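Long-range contact in methylornithine synthase PylB (Methanosarcina barkeri, PDB 3T7V), which catalyses the radical SAM-dependent isomerization of L-lysine to (3R)-3-methyl-D-ornithine, a step in the biosynthesis of pyrrolysine: residues 120-132 with 145-158. Numbering follows the deposited sequence.
Sequences YYYEDPNRFVELV and ISPGLMDNATLLKA. With SAM (S-adenosylmethionine), chain C; MD0 (5-amino-D-isoleucine), chain D.
Met150 lies over one face of the Tyr122 ring: its sulfur SD stands 4.3 Å from the centroid of that ring, 14° off the normal, a Met-aromatic contact, and the methyl CE lies over the same face as a CH-pi donor. A bend at the second torsion folds the methionine across the ring. CE then continues to Phe128 CB and to Pro125 CB, 3.9 Å away. At the ring's edge, Tyr122 OH donates to Pro147 O at 2.6 Å, tilted 28° from the carbonyl plane. A phenylalanine in place of Tyr122 would keep the ring under Met150 but would probably leave Pro147 O without this donor and the chain leading into the turn centred on Leu149 less firmly held.

The first torsion of Phe128 swings the ring away from its own backbone N, which brings CZ to 3.7 Å from Ile145 CG2, met at the ring edge; Thr154 CG2 meets the rim at CD2, also near the plane, whereas Pro147 CB approaches obliquely. Asp151 OD1 N-caps helix 152-160, accepting from both Thr154 N (2.8 Å) and Thr154 OG1. The bond to OG1 is likely to hold the threonine's rotation, with OG1 against Pro125 CB (3.2 Å) and CG2 turned to Phe128 and Val129. Farther along, Val129 CG2 packs on Lys157 CB at 3.7 Å.

Segments 126-132 and 152-158 of the two helices run nearly parallel, crossing at -20° with axes 9.4 Å apart, as expected for successive outer helices of a TIM-barrel-like radical SAM core. Strand 143-146 lies between strands 110-115 and 163-167, and Ile145 faces the helices while Ser146 OG, hydrogen-bonded to Asp112, accepts from the bound 5-amino-D-isoleucine on the inner side.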
# COMPACT_ATOMS: atom_id res chain seq x y z
N TYR A 120 -12.47 11.75 -16.12
CA TYR A 120 -11.61 12.40 -17.10
C TYR A 120 -10.59 11.43 -17.72
O TYR A 120 -10.38 11.39 -18.94
CB TYR A 120 -10.93 13.59 -16.43
CG TYR A 120 -9.92 14.27 -17.36
CD1 TYR A 120 -10.34 15.16 -18.36
CD2 TYR A 120 -8.55 14.01 -17.24
CE1 TYR A 120 -9.44 15.76 -19.25
CE2 TYR A 120 -7.61 14.58 -18.09
CZ TYR A 120 -8.10 15.52 -19.06
OH TYR A 120 -7.16 16.07 -19.90
N TYR A 121 -9.92 10.65 -16.85
CA TYR A 121 -8.93 9.69 -17.35
C TYR A 121 -9.59 8.44 -17.90
O TYR A 121 -9.03 7.84 -18.83
CB TYR A 121 -7.91 9.34 -16.24
CG TYR A 121 -6.99 10.49 -15.93
CD1 TYR A 121 -5.91 10.76 -16.77
CD2 TYR A 121 -7.16 11.34 -14.79
CE1 TYR A 121 -5.04 11.79 -16.54
CE2 TYR A 121 -6.33 12.42 -14.57
CZ TYR A 121 -5.25 12.63 -15.41
OH TYR A 121 -4.33 13.66 -15.19
N TYR A 122 -10.75 8.03 -17.38
CA TYR A 122 -11.42 6.84 -17.92
C TYR A 122 -12.12 7.08 -19.27
O TYR A 122 -12.26 6.13 -20.04
CB TYR A 122 -12.41 6.31 -16.86
CG TYR A 122 -11.69 5.41 -15.84
CD1 TYR A 122 -10.77 5.91 -14.90
CD2 TYR A 122 -11.92 4.01 -15.87
CE1 TYR A 122 -10.08 5.05 -14.03
CE2 TYR A 122 -11.28 3.19 -14.98
CZ TYR A 122 -10.34 3.73 -14.05
OH TYR A 122 -9.73 2.83 -13.19
N GLU A 123 -12.54 8.33 -19.54
CA GLU A 123 -13.21 8.72 -20.86
C GLU A 123 -12.24 8.55 -21.97
O GLU A 123 -12.62 8.16 -23.06
CB GLU A 123 -13.57 10.24 -20.69
CG GLU A 123 -14.15 11.00 -21.83
CD GLU A 123 -14.63 12.31 -21.29
OE1 GLU A 123 -13.80 13.23 -21.05
OE2 GLU A 123 -15.84 12.37 -21.05
N ASP A 124 -10.97 8.86 -21.72
CA ASP A 124 -9.96 8.70 -22.79
C ASP A 124 -8.66 8.28 -22.11
O ASP A 124 -7.87 9.13 -21.67
CB ASP A 124 -9.72 10.00 -23.57
CG ASP A 124 -8.67 9.78 -24.68
OD1 ASP A 124 -8.11 8.59 -24.75
OD2 ASP A 124 -8.37 10.76 -25.43
N PRO A 125 -8.49 6.97 -21.94
CA PRO A 125 -7.36 6.51 -21.17
C PRO A 125 -6.02 6.82 -21.77
O PRO A 125 -5.01 6.69 -21.07
CB PRO A 125 -7.56 4.97 -21.01
CG PRO A 125 -8.81 4.67 -21.70
CD PRO A 125 -9.42 5.89 -22.31
N ASN A 126 -5.96 7.30 -23.02
CA ASN A 126 -4.69 7.77 -23.52
C ASN A 126 -4.19 8.98 -22.69
O ASN A 126 -2.99 9.27 -22.62
CB ASN A 126 -4.80 8.16 -24.98
CG ASN A 126 -5.00 6.96 -25.83
OD1 ASN A 126 -4.40 5.90 -25.59
ND2 ASN A 126 -5.86 7.09 -26.81
N ARG A 127 -5.11 9.67 -22.00
CA ARG A 127 -4.66 10.77 -21.14
C ARG A 127 -3.85 10.23 -19.94
O ARG A 127 -2.90 10.86 -19.51
CB ARG A 127 -5.90 11.45 -20.53
CG ARG A 127 -6.71 12.22 -21.55
CD ARG A 127 -8.15 12.57 -21.04
NE ARG A 127 -8.82 13.38 -22.06
CZ ARG A 127 -10.11 13.60 -22.05
NH1 ARG A 127 -10.90 13.07 -21.14
NH2 ARG A 127 -10.65 14.44 -22.95
N PHE A 128 -4.23 9.04 -19.44
CA PHE A 128 -3.47 8.45 -18.34
C PHE A 128 -2.14 7.91 -18.88
O PHE A 128 -1.11 8.01 -18.20
CB PHE A 128 -4.32 7.33 -17.72
CG PHE A 128 -3.56 6.58 -16.68
CD1 PHE A 128 -3.11 7.19 -15.50
CD2 PHE A 128 -3.19 5.25 -16.94
CE1 PHE A 128 -2.35 6.50 -14.50
CE2 PHE A 128 -2.47 4.57 -15.97
CZ PHE A 128 -2.03 5.18 -14.76
N VAL A 129 -2.17 7.24 -20.03
CA VAL A 129 -0.92 6.70 -20.64
C VAL A 129 0.06 7.86 -20.87
O VAL A 129 1.27 7.70 -20.59
CB VAL A 129 -1.27 5.97 -21.97
CG1 VAL A 129 0.05 5.49 -22.62
CG2 VAL A 129 -2.20 4.76 -21.66
N GLU A 130 -0.42 9.03 -21.29
CA GLU A 130 0.50 10.15 -21.53
C GLU A 130 1.05 10.66 -20.21
O GLU A 130 2.22 11.08 -20.13
CB GLU A 130 -0.27 11.30 -22.29
CG GLU A 130 0.59 12.53 -22.68
CD GLU A 130 -0.08 13.43 -23.74
OE1 GLU A 130 0.45 14.54 -23.98
OE2 GLU A 130 -1.13 13.03 -24.32
N LEU A 131 0.21 10.64 -19.17
CA LEU A 131 0.70 11.03 -17.82
C LEU A 131 1.84 10.06 -17.37
O LEU A 131 2.92 10.50 -16.87
CB LEU A 131 -0.45 11.08 -16.77
CG LEU A 131 -0.05 11.55 -15.38
CD1 LEU A 131 -1.41 11.93 -14.73
CD2 LEU A 131 0.59 10.44 -14.65
N VAL A 132 1.66 8.77 -17.51
CA VAL A 132 2.76 7.89 -17.14
C VAL A 132 4.02 8.14 -17.97
O VAL A 132 5.13 8.19 -17.40
CB VAL A 132 2.30 6.40 -17.36
CG1 VAL A 132 3.46 5.42 -17.12
CG2 VAL A 132 1.15 6.06 -16.38
N ILE A 145 1.64 2.33 -10.40
CA ILE A 145 0.34 2.99 -10.73
C ILE A 145 -0.73 2.38 -9.88
O ILE A 145 -0.81 1.13 -9.69
CB ILE A 145 0.05 2.92 -12.25
CG1 ILE A 145 -0.04 1.48 -12.76
CG2 ILE A 145 0.97 3.84 -13.04
CD1 ILE A 145 -0.60 1.37 -14.20
N SER A 146 -1.65 3.26 -9.41
CA SER A 146 -2.84 2.82 -8.69
C SER A 146 -4.01 3.55 -9.36
O SER A 146 -4.47 4.57 -8.84
CB SER A 146 -2.73 3.23 -7.20
OG SER A 146 -1.54 2.77 -6.62
N PRO A 147 -4.48 3.07 -10.50
CA PRO A 147 -5.43 3.80 -11.31
C PRO A 147 -6.86 3.31 -11.14
O PRO A 147 -7.74 3.77 -11.89
CB PRO A 147 -4.94 3.47 -12.73
CG PRO A 147 -4.54 2.02 -12.62
CD PRO A 147 -3.92 1.86 -11.22
N GLY A 148 -7.04 2.33 -10.24
CA GLY A 148 -8.30 1.58 -10.17
C GLY A 148 -8.35 0.53 -11.25
O GLY A 148 -7.32 0.20 -11.86
N LEU A 149 -9.55 0.05 -11.53
CA LEU A 149 -9.69 -1.06 -12.45
C LEU A 149 -9.75 -0.50 -13.91
O LEU A 149 -10.82 -0.28 -14.53
CB LEU A 149 -10.90 -1.87 -12.02
CG LEU A 149 -11.17 -3.04 -12.95
CD1 LEU A 149 -10.02 -4.02 -12.78
CD2 LEU A 149 -12.50 -3.67 -12.65
N MET A 150 -8.58 -0.17 -14.39
CA MET A 150 -8.45 0.36 -15.79
C MET A 150 -8.51 -0.94 -16.71
O MET A 150 -8.20 -2.09 -16.27
CB MET A 150 -7.10 1.23 -15.94
CG MET A 150 -7.15 2.80 -15.51
SD MET A 150 -7.57 3.31 -17.14
CE MET A 150 -7.50 5.12 -17.16
N ASP A 151 -8.91 -0.74 -17.97
CA ASP A 151 -8.98 -1.88 -18.84
C ASP A 151 -7.64 -2.45 -19.21
O ASP A 151 -6.59 -1.82 -19.07
CB ASP A 151 -9.86 -1.64 -20.07
CG ASP A 151 -9.42 -0.57 -20.97
OD1 ASP A 151 -8.23 -0.35 -21.22
OD2 ASP A 151 -10.32 0.05 -21.59
N ASN A 152 -7.69 -3.70 -19.70
CA ASN A 152 -6.44 -4.36 -20.05
C ASN A 152 -5.66 -3.58 -21.14
O ASN A 152 -4.43 -3.50 -21.08
CB ASN A 152 -6.72 -5.75 -20.61
CG ASN A 152 -7.17 -6.73 -19.58
OD1 ASN A 152 -7.15 -6.46 -18.37
ND2 ASN A 152 -7.54 -7.95 -20.05
N ALA A 153 -6.31 -2.99 -22.12
CA ALA A 153 -5.56 -2.28 -23.13
C ALA A 153 -4.78 -1.12 -22.49
O ALA A 153 -3.68 -0.78 -22.90
CB ALA A 153 -6.48 -1.73 -24.20
N THR A 154 -5.40 -0.42 -21.52
CA THR A 154 -4.70 0.71 -20.91
C THR A 154 -3.53 0.17 -20.08
O THR A 154 -2.45 0.78 -20.08
CB THR A 154 -5.64 1.49 -20.04
OG1 THR A 154 -6.74 1.86 -20.88
CG2 THR A 154 -4.97 2.79 -19.51
N LEU A 155 -3.73 -0.94 -19.36
CA LEU A 155 -2.62 -1.53 -18.58
C LEU A 155 -1.42 -1.83 -19.49
O LEU A 155 -0.24 -1.62 -19.14
CB LEU A 155 -3.07 -2.81 -17.79
CG LEU A 155 -4.02 -2.48 -16.62
CD1 LEU A 155 -4.47 -3.87 -16.10
CD2 LEU A 155 -3.28 -1.64 -15.55
N LEU A 156 -1.72 -2.40 -20.66
CA LEU A 156 -0.64 -2.78 -21.60
C LEU A 156 0.07 -1.53 -22.13
O LEU A 156 1.34 -1.49 -22.15
CB LEU A 156 -1.37 -3.60 -22.69
CG LEU A 156 -0.80 -3.96 -23.95
CD1 LEU A 156 -1.78 -5.02 -24.54
CD2 LEU A 156 -0.55 -2.77 -24.84
N LYS A 157 -0.66 -0.45 -22.42
CA LYS A 157 -0.03 0.76 -22.91
C LYS A 157 0.81 1.45 -21.81
O LYS A 157 1.91 2.01 -22.10
CB LYS A 157 -1.05 1.71 -23.47
CG LYS A 157 -1.61 1.19 -24.81
CD LYS A 157 -2.77 2.12 -25.16
CE LYS A 157 -3.15 1.85 -26.57
NZ LYS A 157 -4.65 1.93 -26.60
N ALA A 158 0.29 1.41 -20.59
CA ALA A 158 1.06 2.04 -19.51
C ALA A 158 2.34 1.30 -19.19
O ALA A 158 3.33 1.93 -18.85
CB ALA A 158 0.21 2.21 -18.28
N SAM C . -9.03 4.28 -6.62
CA SAM C . -8.10 3.27 -6.76
C SAM C . -8.43 2.02 -6.05
O SAM C . -9.44 1.97 -5.32
OXT SAM C . -7.72 0.99 -6.32
CB SAM C . -6.98 3.48 -6.01
CG SAM C . -7.03 4.03 -4.64
SD SAM C . -6.15 2.96 -3.42
CE SAM C . -4.84 4.05 -2.92
C5' SAM C . -7.24 3.07 -2.02
C4' SAM C . -7.12 2.03 -1.20
O4' SAM C . -6.75 3.04 -0.07
C3' SAM C . -8.19 1.26 -1.02
O3' SAM C . -7.61 0.16 -1.74
C2' SAM C . -7.86 1.04 0.47
O2' SAM C . -7.08 -0.18 0.72
C1' SAM C . -7.16 2.27 1.07
N9 SAM C . -8.18 3.14 1.77
C8 SAM C . -9.19 3.90 1.26
N7 SAM C . -9.87 4.45 2.26
C5 SAM C . -9.28 4.05 3.43
C6 SAM C . -9.61 4.25 4.78
N6 SAM C . -10.65 4.99 5.16
N1 SAM C . -8.80 3.74 5.72
C2 SAM C . -7.72 2.97 5.39
N3 SAM C . -7.44 2.65 4.10
C4 SAM C . -8.22 3.23 3.13
C MD0 D . -0.16 4.51 0.98
N MD0 D . -1.47 6.56 0.92
O MD0 D . 0.82 3.90 0.52
CA MD0 D . -0.88 5.49 0.11
CB MD0 D . -1.99 4.78 -0.71
CD MD0 D . -2.17 3.40 -2.90
NE MD0 D . -1.42 2.52 -3.78
CG MD0 D . -1.30 3.80 -1.71
CG2 MD0 D . -3.03 4.01 0.15
OXT MD0 D . -0.58 4.34 2.13